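Endo-beta-1,4-glucanase (Ampullaria crossean, PDB 5XBU) probably hydrolyses internal beta-1,4-glucosidic bonds of cellulose, as a glycoside hydrolase family 45 endoglucanase. Local coordinates at residues Asp170-Ala173 and Asn174-Cys178. Residues are numbered along the deposited sequence; the frame is centred on the assembly and turned at random. Where two conformers were deposited one is given.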
loop_
_atom_site.group_PDB
_atom_site.type_symbol
_atom_site.label_atom_id
_atom_site.label_comp_id
_atom_site.label_asym_id
_atom_site.label_seq_id
_atom_site.Cartn_x
_atom_site.Cartn_y
_atom_site.Cartn_z
ATOM N N ASP A 170 9.927 -5.974 14.680
ATOM C CA ASP A 170 11.089 -5.667 13.854
ATOM C C ASP A 170 10.828 -4.461 12.962
ATOM O O ASP A 170 11.715 -3.620 12.774
ATOM C CB ASP A 170 11.494 -6.869 13.009
ATOM C CG ASP A 170 10.442 -7.248 11.988
ATOM O OD1 ASP A 170 9.313 -7.583 12.398
ATOM O OD2 ASP A 170 10.750 -7.223 10.779
ATOM N N LEU A 171 9.615 -4.355 12.411
ATOM C CA LEU A 171 9.270 -3.223 11.558
ATOM C C LEU A 171 9.164 -1.949 12.372
ATOM O O LEU A 171 9.587 -0.881 11.919
ATOM C CB LEU A 171 7.978 -3.519 10.789
ATOM C CG LEU A 171 8.154 -4.492 9.626
ATOM C CD1 LEU A 171 6.806 -4.949 9.107
ATOM C CD2 LEU A 171 8.975 -3.874 8.519
ATOM N N GLN A 172 8.632 -2.062 13.581
ATOM C CA GLN A 172 8.548 -0.904 14.461
ATOM C C GLN A 172 9.937 -0.364 14.791
ATOM O O GLN A 172 10.159 0.856 14.813
ATOM C CB GLN A 172 7.794 -1.311 15.719
ATOM C CG GLN A 172 7.485 -0.180 16.646
ATOM C CD GLN A 172 6.166 0.482 16.319
ATOM O OE1 GLN A 172 5.588 0.270 15.252
ATOM N NE2 GLN A 172 5.677 1.284 17.250
ATOM N N ALA A 173 10.895 -1.265 15.032
ATOM C CA ALA A 173 12.265 -0.849 15.297
ATOM C C ALA A 173 12.918 -0.248 14.061
ATOM O O ALA A 173 13.651 0.743 14.159
ATOM C CB ALA A 173 13.077 -2.022 15.847
ATOM N N ASN A 174 12.682 -0.849 12.889
ATOM C CA ASN A 174 13.176 -0.266 11.646
ATOM C C ASN A 174 12.687 1.168 11.494
ATOM O O ASN A 174 13.453 2.073 11.146
ATOM C CB ASN A 174 12.667 -1.068 10.435
ATOM C CG ASN A 174 13.329 -2.428 10.227
ATOM O OD1 ASN A 174 12.658 -3.349 9.773
ATOM N ND2 ASN A 174 14.624 -2.551 10.474
ATOM N N TYR A 175 11.385 1.390 11.720
ATOM C CA TYR A 175 10.795 2.697 11.456
ATOM C C TYR A 175 11.410 3.786 12.336
ATOM O O TYR A 175 11.460 4.955 11.947
ATOM C CB TYR A 175 9.259 2.658 11.631
ATOM C CG TYR A 175 8.665 3.964 11.156
ATOM C CD1 TYR A 175 8.756 4.337 9.813
ATOM C CD2 TYR A 175 8.129 4.880 12.054
ATOM C CE1 TYR A 175 8.346 5.588 9.377
ATOM C CE2 TYR A 175 7.682 6.136 11.624
ATOM C CZ TYR A 175 7.818 6.468 10.298
ATOM O OH TYR A 175 7.424 7.718 9.871
ATOM N N GLN A 176 11.880 3.410 13.522
ATOM C CA GLN A 176 12.481 4.375 14.438
ATOM C C GLN A 176 13.661 5.102 13.826
ATOM O O GLN A 176 13.962 6.228 14.230
ATOM C CB GLN A 176 12.839 3.684 15.753
ATOM C CG GLN A 176 11.575 3.345 16.516
ATOM C CD GLN A 176 11.718 2.296 17.583
ATOM O OE1 GLN A 176 12.771 1.692 17.761
ATOM N NE2 GLN A 176 10.631 2.078 18.312
ATOM N N GLN A 177 14.338 4.499 12.855
ATOM C CA GLN A 177 15.435 5.214 12.228
ATOM C C GLN A 177 15.033 6.028 11.005
ATOM O O GLN A 177 15.888 6.723 10.449
ATOM C CB GLN A 177 16.697 4.388 12.031
ATOM C CG GLN A 177 16.509 3.363 11.042
ATOM C CD GLN A 177 17.753 2.474 10.756
ATOM O OE1 GLN A 177 17.650 1.459 10.024
ATOM N NE2 GLN A 177 18.918 2.853 11.305
ATOM N N CYS A 178 13.759 6.005 10.605
ATOM C CA CYS A 178 13.318 6.890 9.542
ATOM C C CYS A 178 13.207 8.318 10.045
ATOM O O CYS A 178 12.818 8.581 11.186
ATOM C CB CYS A 178 11.960 6.443 9.009
ATOM S SG CYS A 178 11.992 4.698 8.428
#
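Asn174 lies back along helix 169-175, its amide beside Asp170 and Leu171 one turn earlier. This short helix follows strand 160-165 of the double-psi beta-barrel expected for family 45 and lies at the protein surface. The carboxamide reaches back because CG sits beside the backbone N (chi1 -73°), which brings OD1 to 3.9 Å from Leu171 CD2, the two side chains crossing at a slant. OD1 also lies 3.2 Å from Asp170 O; as both are acceptors, the pair is no bond. Lys55 bridges the side chains of Asn174 and Asp170: its NZ donates a hydrogen bond to Asn174 OD1 and forms a salt bridge with Asp170 OD2. An alanine in place of Asn174 would probably leave Lys55 with one mate fewer here and uncover the flank of Leu171 CD2. Leu171 and Tyr175, on the inward side, both touch Met107 of strand 104-108, and Trp51 of helix 50-54 packs against Asn174.

Asn174 N donates to Asp170 O and Tyr175 N to Leu171 O, each at 2.9 Å, whereas Gln176 N makes two weak bonds, to Gln172 O and Ala173 O. A type I turn from Tyr175 to Cys178 then leads to the Cys40-Cys178 disulfide. On the exposed side Gln176 points back along the helix because CG sits beside its backbone N (chi1 -71°), and the chain, extended from there, lays the amide alongside Ala173: OE1 stands 3.6 Å from Ala173 CA, and CG rests 3.3 Å from Gln172 O.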